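Uncharacterized protein VP1736 (Vibrio parahaemolyticus, PDB 3LXQ) is of unknown function but carries a sulfatase-family domain of the alkaline phosphatase superfamily, built round a mixed beta sheet flanked by helices. Local coordinates at residues M48-M53 and A435-Q440; K170-H175 and I354-K359; N196-I201 and F242-T247. One frame throughout, in Å; residues are numbered along the deposited sequence.

How the contacts relate
Three contacts between sequence-distant segments illustrate how one chain closes loops of very different length. Contact 1 joins helix 50-61, near the N-terminal end of the model, to the C-terminal helix 422-441, and the other two are nested inside the loop it closes; contact 3 is nested in turn inside the loop closed by contact 2. Contacts 2 and 3 both lie in the sulfatase-family part, with centres 15 Å apart, and they touch: H175 O of contact 2 and F242 N of contact 3 are 2.9 Å apart, a probable hydrogen bond between parallel strands 175-180 and 241-246. Contact 1 stands apart, its centre 28 Å from that of contact 2 and 30 Å from that of contact 3.

Contact 1 of 3, residues M48-M53 and A435-Q440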
# COMPACT_ATOMS: atom_id res chain seq x y z
N MSE A 48 -8.85 9.49 -24.79
CA MSE A 48 -8.27 8.30 -25.42
C MSE A 48 -9.36 7.25 -25.58
O MSE A 48 -10.19 7.08 -24.69
CB MSE A 48 -7.13 7.72 -24.57
CG MSE A 48 -6.05 7.01 -25.38
SE MSE A 48 -4.84 5.88 -24.32
CE MSE A 48 -3.14 6.59 -24.94
N ASP A 49 -9.36 6.56 -26.71
CA ASP A 49 -10.35 5.52 -26.99
C ASP A 49 -10.22 4.41 -25.96
O ASP A 49 -9.11 4.01 -25.62
CB ASP A 49 -10.15 4.96 -28.39
CG ASP A 49 -9.82 6.05 -29.40
OD1 ASP A 49 -10.33 5.97 -30.53
OD2 ASP A 49 -9.06 6.99 -29.04
N ASN A 50 -11.36 3.94 -25.46
CA ASN A 50 -11.39 2.87 -24.46
C ASN A 50 -10.53 1.67 -24.86
O ASN A 50 -9.79 1.13 -24.04
CB ASN A 50 -12.82 2.43 -24.20
CG ASN A 50 -13.55 3.32 -23.21
OD1 ASN A 50 -13.14 4.46 -22.94
ND2 ASN A 50 -14.65 2.81 -22.66
N GLN A 51 -10.65 1.28 -26.13
CA GLN A 51 -9.91 0.15 -26.68
C GLN A 51 -8.40 0.36 -26.61
O GLN A 51 -7.70 -0.46 -26.01
CB GLN A 51 -10.32 -0.10 -28.13
CG GLN A 51 -9.86 -1.45 -28.65
CD GLN A 51 -10.89 -2.55 -28.41
OE1 GLN A 51 -11.46 -3.10 -29.36
NE2 GLN A 51 -11.14 -2.86 -27.14
N LYS A 52 -7.91 1.44 -27.22
CA LYS A 52 -6.49 1.78 -27.16
C LYS A 52 -5.97 1.85 -25.71
O LYS A 52 -4.93 1.28 -25.38
CB LYS A 52 -6.21 3.10 -27.91
CG LYS A 52 -4.75 3.54 -27.86
CD LYS A 52 -4.47 4.79 -28.65
CE LYS A 52 -3.05 5.26 -28.39
NZ LYS A 52 -2.72 6.51 -29.13
N MSE A 53 -6.73 2.53 -24.85
CA MSE A 53 -6.40 2.68 -23.44
C MSE A 53 -6.30 1.32 -22.71
O MSE A 53 -5.26 1.01 -22.10
CB MSE A 53 -7.41 3.64 -22.78
CG MSE A 53 -7.07 4.06 -21.36
SE MSE A 53 -7.83 2.82 -20.05
CE MSE A 53 -9.66 3.50 -20.06
N ALA A 435 -8.13 4.26 -13.78
CA ALA A 435 -8.94 4.26 -12.57
C ALA A 435 -10.17 5.14 -12.71
O ALA A 435 -11.27 4.74 -12.32
CB ALA A 435 -8.13 4.67 -11.37
N SER A 436 -9.97 6.32 -13.29
CA SER A 436 -11.06 7.26 -13.55
C SER A 436 -12.16 6.64 -14.44
O SER A 436 -13.34 6.77 -14.15
CB SER A 436 -10.50 8.54 -14.17
OG SER A 436 -11.53 9.46 -14.45
N LYS A 437 -11.75 5.91 -15.48
CA LYS A 437 -12.71 5.25 -16.36
C LYS A 437 -13.32 3.99 -15.74
O LYS A 437 -14.50 3.70 -15.93
CB LYS A 437 -12.09 4.96 -17.72
CG LYS A 437 -12.02 6.17 -18.66
CD LYS A 437 -13.25 6.21 -19.57
CE LYS A 437 -13.27 7.43 -20.47
NZ LYS A 437 -13.90 8.63 -19.83
N ALA A 438 -12.51 3.24 -15.00
CA ALA A 438 -12.96 1.98 -14.39
C ALA A 438 -14.02 2.26 -13.33
O ALA A 438 -14.99 1.50 -13.18
CB ALA A 438 -11.79 1.20 -13.78
N TYR A 439 -13.81 3.36 -12.61
CA TYR A 439 -14.75 3.84 -11.61
C TYR A 439 -16.08 4.23 -12.26
O TYR A 439 -17.13 3.73 -11.86
CB TYR A 439 -14.17 5.02 -10.81
CG TYR A 439 -15.15 5.60 -9.82
CD1 TYR A 439 -15.81 6.80 -10.08
CD2 TYR A 439 -15.45 4.92 -8.64
CE1 TYR A 439 -16.74 7.31 -9.17
CE2 TYR A 439 -16.37 5.42 -7.74
CZ TYR A 439 -17.01 6.62 -8.00
OH TYR A 439 -17.91 7.11 -7.10
N GLN A 440 -16.02 5.11 -13.26
CA GLN A 440 -17.19 5.51 -14.04
C GLN A 440 -18.01 4.34 -14.58
O GLN A 440 -19.24 4.41 -14.60
CB GLN A 440 -16.79 6.37 -15.24
CG GLN A 440 -16.28 7.75 -14.89
CD GLN A 440 -15.95 8.57 -16.13
OE1 GLN A 440 -16.67 8.52 -17.14
NE2 GLN A 440 -14.87 9.34 -16.05
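The side chain of M53, a selenomethionine, leaves its helix with CG anti to the backbone N (chi1 -171°) and then bends at chi2 and chi3, which carries its CE methyl to K437; the lysine in turn sets CG beside its own backbone N (chi1 -79°) and bends at chi2, which swings its outer methylenes across the end of the N50 side chain. The result is a helix-to-helix contact between the first turn of helix 50-61 and the last turns of helix 422-441, close to the two ends of the modelled chain. With 8.5 Å between the CA atoms of N50 and K437, the backbones stand well apart and side chains span the gap.

Two patches make up the meeting. At the root of K437, CE of M53 rests 3.7 Å from CB of K437 and 3.8 Å from CG of the same residue, so the methyl covers the base of the lysine and the two chains run at a slant to each other. This is apolar packing, with the buried M53 filling the inner side of the interface. Farther out, the N50 side chain crosses that of K437 at about a right angle.

The charged end of the lysine is engaged beyond the two segments: K437 NZ forms a salt bridge with E42 OE1 of helix 41-45, which holds the tip while the methylenes serve the packing. A separate salt bridge, K52 NZ to D426 OD2, links helices 50-61 and 422-441 directly. In the N50 patch, N50 OD1 faces the outer methylenes, 3.8 Å from K437 CD and 3.9 Å from K437 CE.

Contact 2 of 3, residues K170-H175 and I354-K359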
# COMPACT_ATOMS: atom_id res chain seq x y z
N LYS A 170 -12.64 -13.38 2.31
CA LYS A 170 -13.88 -13.73 3.02
C LYS A 170 -14.65 -14.80 2.26
O LYS A 170 -14.97 -15.86 2.80
CB LYS A 170 -14.76 -12.50 3.24
N GLU A 171 -14.93 -14.52 0.99
CA GLU A 171 -15.56 -15.50 0.09
C GLU A 171 -14.78 -16.83 0.07
O GLU A 171 -15.39 -17.90 -0.05
CB GLU A 171 -15.71 -14.89 -1.31
CG GLU A 171 -16.33 -15.82 -2.35
CD GLU A 171 -17.33 -15.13 -3.27
OE1 GLU A 171 -18.51 -15.54 -3.29
OE2 GLU A 171 -16.95 -14.17 -3.97
N GLN A 172 -13.46 -16.75 0.22
CA GLN A 172 -12.59 -17.93 0.26
C GLN A 172 -12.47 -18.59 1.65
O GLN A 172 -11.65 -19.49 1.83
CB GLN A 172 -11.18 -17.56 -0.25
CG GLN A 172 -11.05 -17.51 -1.77
CD GLN A 172 -11.45 -18.83 -2.41
OE1 GLN A 172 -12.51 -18.93 -3.03
NE2 GLN A 172 -10.62 -19.85 -2.23
N GLY A 173 -13.26 -18.13 2.62
CA GLY A 173 -13.31 -18.75 3.95
C GLY A 173 -12.47 -18.11 5.05
O GLY A 173 -12.30 -18.69 6.12
N TYR A 174 -11.94 -16.91 4.78
CA TYR A 174 -11.15 -16.15 5.76
C TYR A 174 -12.02 -15.28 6.68
O TYR A 174 -13.06 -14.75 6.26
CB TYR A 174 -10.16 -15.21 5.06
CG TYR A 174 -8.84 -15.81 4.60
CD1 TYR A 174 -8.78 -16.79 3.61
CD2 TYR A 174 -7.63 -15.34 5.13
CE1 TYR A 174 -7.55 -17.31 3.17
CE2 TYR A 174 -6.40 -15.86 4.71
CZ TYR A 174 -6.37 -16.83 3.73
OH TYR A 174 -5.17 -17.35 3.34
N HIS A 175 -11.58 -15.12 7.92
CA HIS A 175 -12.08 -14.05 8.75
C HIS A 175 -11.31 -12.81 8.35
O HIS A 175 -10.10 -12.87 8.16
CB HIS A 175 -11.86 -14.34 10.23
CG HIS A 175 -12.44 -13.29 11.13
ND1 HIS A 175 -13.75 -13.34 11.57
CD2 HIS A 175 -11.90 -12.17 11.65
CE1 HIS A 175 -13.98 -12.28 12.34
NE2 HIS A 175 -12.88 -11.56 12.40
N ILE A 354 0.48 -16.26 0.14
CA ILE A 354 -0.34 -16.95 1.15
C ILE A 354 -1.06 -18.19 0.61
O ILE A 354 -1.79 -18.86 1.35
CB ILE A 354 -1.33 -15.99 1.88
CG1 ILE A 354 -2.38 -15.43 0.92
CG2 ILE A 354 -0.57 -14.88 2.62
CD1 ILE A 354 -3.53 -14.70 1.61
N GLY A 355 -0.87 -18.46 -0.67
CA GLY A 355 -1.46 -19.63 -1.32
C GLY A 355 -2.87 -19.46 -1.84
O GLY A 355 -3.60 -20.43 -1.96
N VAL A 356 -3.26 -18.22 -2.15
CA VAL A 356 -4.61 -17.98 -2.69
C VAL A 356 -4.57 -17.64 -4.18
O VAL A 356 -4.01 -16.60 -4.56
CB VAL A 356 -5.38 -16.88 -1.91
CG1 VAL A 356 -6.73 -16.58 -2.56
CG2 VAL A 356 -5.59 -17.32 -0.47
N ASP A 357 -5.17 -18.51 -5.00
CA ASP A 357 -5.31 -18.24 -6.44
C ASP A 357 -6.23 -17.03 -6.63
O ASP A 357 -7.26 -16.93 -5.98
CB ASP A 357 -5.92 -19.45 -7.18
CG ASP A 357 -4.94 -20.61 -7.34
OD1 ASP A 357 -5.40 -21.70 -7.77
OD2 ASP A 357 -3.73 -20.46 -7.04
N ALA A 358 -5.85 -16.15 -7.55
CA ALA A 358 -6.47 -14.84 -7.69
C ALA A 358 -7.03 -14.57 -9.08
O ALA A 358 -6.29 -14.20 -10.00
CB ALA A 358 -5.46 -13.74 -7.30
N LYS A 359 -8.34 -14.73 -9.22
CA LYS A 359 -9.06 -14.30 -10.41
C LYS A 359 -9.65 -12.93 -10.09
O LYS A 359 -10.72 -12.84 -9.49
CB LYS A 359 -10.17 -15.30 -10.79
CG LYS A 359 -10.98 -14.88 -12.02
CD LYS A 359 -11.89 -15.99 -12.52
CE LYS A 359 -12.41 -15.70 -13.93
NZ LYS A 359 -13.25 -16.85 -14.41
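A Schellman motif ends helix 165-171, with G173 at positive phi as its C-prime residue, and the chain that leaves it packs against a second Schellman motif, at G355, which follows helix 346-353. Y174, just beyond the first glycine, carries the contact. Its CG sits beside the backbone N (chi1 -83°), and I354 CD1 and V356 CG2 come to the same side of the ring, near its hydroxyl end. That end does most of the touching: Y174 OH lies 3.6 Å from I354 CD1 and 3.8 Å from V356 CG2. On the ring itself, CZ of Y174 is 4.1 Å from I354 CD1, while CE1 of Y174 is 4.1 Å from V356 CG2. Both methyls approach obliquely, and the valine and tyrosine side chains run antiparallel past one another. At the exposed margin the CG methylene of Q172 comes within 4.5 Å of V356 CG1. L169, in the helix before the turn, touches Y174, I354 and V356 and so continues the apolar cluster.

The buried phenol oxygen is satisfied by a hydrogen bond to K86 O, just ahead of strand 87-93. One side chain thus does two jobs: its carbon skeleton packs with aliphatic methyls, while a directional bond to the main chain fixes where its polar end lies.

Contact 3 of 3, residues N196-I201 and F242-T247; sequences NGFDQI and FSLVFT
F242, at the start of the segment, meets F198 from the loop before strand 200-202: F242 CE2 approaches F198 CZ to 4.0 Å. The ring centroids are 6.0 Å apart and the planes are inclined at 47°, an oblique aromatic pair. F242 reaches this position with CG anti to its backbone N (chi1 162°), whereas F198 places CG beside its backbone N (chi1 -75°), and the far end of its ring comes close to the strand. Next in sequence, S243 turns away from F198, and its OG bonds to Q177 NE2 of the adjoining strand 175-180. L244 returns to the side of F198; its CB lies 4.3 Å from F198 CE2, at the edge of that ring and near its plane.

This alternation belongs to strand 241-246 of the mixed sheet, which runs between strands 87-93 and 175-180, parallel to both. F198 therefore packs onto one face of the parallel part of an alpha/beta core, where helix 165-171 also contributes, A166 touching both phenylalanines. On the other face V245 leans on L223 of helix 220-234. F246 packs on L92 of strand 87-93, and at T247, just past the strand, OG1 is hydrogen-bonded to the backbone N of E94.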
# COMPACT_ATOMS: atom_id res chain seq x y z
N ASN A 196 -17.45 -3.59 2.10
CA ASN A 196 -16.60 -4.31 1.15
C ASN A 196 -15.77 -5.48 1.72
O ASN A 196 -14.57 -5.57 1.47
CB ASN A 196 -15.70 -3.33 0.39
CG ASN A 196 -16.47 -2.41 -0.53
OD1 ASN A 196 -17.02 -2.84 -1.54
ND2 ASN A 196 -16.49 -1.12 -0.20
N GLY A 197 -16.40 -6.36 2.49
CA GLY A 197 -15.77 -7.64 2.84
C GLY A 197 -15.11 -7.80 4.19
O GLY A 197 -14.66 -8.90 4.54
N PHE A 198 -15.01 -6.72 4.96
CA PHE A 198 -14.50 -6.83 6.32
C PHE A 198 -15.61 -7.30 7.28
O PHE A 198 -16.73 -6.80 7.22
CB PHE A 198 -13.90 -5.50 6.79
CG PHE A 198 -12.56 -5.20 6.19
CD1 PHE A 198 -12.45 -4.71 4.89
CD2 PHE A 198 -11.40 -5.38 6.94
CE1 PHE A 198 -11.21 -4.42 4.34
CE2 PHE A 198 -10.14 -5.09 6.39
CZ PHE A 198 -10.05 -4.61 5.09
N ASP A 199 -15.27 -8.29 8.12
CA ASP A 199 -16.21 -8.86 9.09
C ASP A 199 -16.22 -8.04 10.37
O ASP A 199 -17.25 -7.47 10.75
CB ASP A 199 -15.82 -10.31 9.44
CG ASP A 199 -16.15 -11.29 8.34
OD1 ASP A 199 -17.00 -10.98 7.48
OD2 ASP A 199 -15.57 -12.40 8.34
N GLN A 200 -15.07 -8.00 11.03
CA GLN A 200 -14.89 -7.36 12.33
C GLN A 200 -14.12 -6.06 12.14
O GLN A 200 -13.23 -5.97 11.30
CB GLN A 200 -14.12 -8.31 13.24
CG GLN A 200 -13.52 -7.69 14.49
CD GLN A 200 -12.61 -8.65 15.25
OE1 GLN A 200 -12.75 -8.82 16.46
NE2 GLN A 200 -11.70 -9.31 14.53
N ILE A 201 -14.49 -5.03 12.90
CA ILE A 201 -13.67 -3.83 13.02
C ILE A 201 -13.38 -3.58 14.49
O ILE A 201 -14.29 -3.48 15.33
CB ILE A 201 -14.29 -2.58 12.34
CG1 ILE A 201 -14.20 -2.73 10.82
CG2 ILE A 201 -13.54 -1.31 12.76
CD1 ILE A 201 -14.84 -1.61 10.04
N PHE A 242 -7.31 -12.51 7.67
CA PHE A 242 -6.66 -11.38 7.01
C PHE A 242 -6.88 -10.14 7.86
O PHE A 242 -8.02 -9.73 8.10
CB PHE A 242 -7.22 -11.16 5.59
CG PHE A 242 -6.94 -9.78 5.02
CD1 PHE A 242 -5.63 -9.32 4.90
CD2 PHE A 242 -7.98 -8.96 4.60
CE1 PHE A 242 -5.36 -8.04 4.38
CE2 PHE A 242 -7.72 -7.69 4.07
CZ PHE A 242 -6.41 -7.23 3.97
N SER A 243 -5.78 -9.54 8.30
CA SER A 243 -5.83 -8.38 9.17
C SER A 243 -5.11 -7.16 8.61
O SER A 243 -3.92 -7.22 8.29
CB SER A 243 -5.26 -8.76 10.54
OG SER A 243 -5.34 -7.67 11.45
N LEU A 244 -5.84 -6.05 8.51
CA LEU A 244 -5.24 -4.74 8.22
C LEU A 244 -5.12 -3.95 9.52
O LEU A 244 -6.12 -3.68 10.16
CB LEU A 244 -6.08 -3.97 7.18
CG LEU A 244 -5.69 -2.51 6.93
CD1 LEU A 244 -4.27 -2.38 6.39
CD2 LEU A 244 -6.67 -1.81 6.00
N VAL A 245 -3.89 -3.59 9.88
CA VAL A 245 -3.57 -2.88 11.11
C VAL A 245 -2.93 -1.56 10.70
O VAL A 245 -1.94 -1.56 9.97
CB VAL A 245 -2.54 -3.65 11.96
CG1 VAL A 245 -2.21 -2.88 13.21
CG2 VAL A 245 -3.04 -5.08 12.30
N PHE A 246 -3.48 -0.45 11.18
CA PHE A 246 -3.09 0.88 10.70
C PHE A 246 -2.66 1.77 11.84
O PHE A 246 -3.45 2.03 12.75
CB PHE A 246 -4.26 1.49 9.92
CG PHE A 246 -3.94 2.78 9.18
CD1 PHE A 246 -2.65 3.07 8.75
CD2 PHE A 246 -4.97 3.68 8.89
CE1 PHE A 246 -2.37 4.26 8.05
CE2 PHE A 246 -4.70 4.88 8.19
CZ PHE A 246 -3.40 5.16 7.77
N THR A 247 -1.41 2.23 11.81
CA THR A 247 -0.87 3.10 12.87
C THR A 247 -1.51 4.48 12.86
O THR A 247 -2.06 4.90 11.84
CB THR A 247 0.69 3.23 12.83
OG1 THR A 247 1.11 3.93 11.64
CG2 THR A 247 1.36 1.86 12.91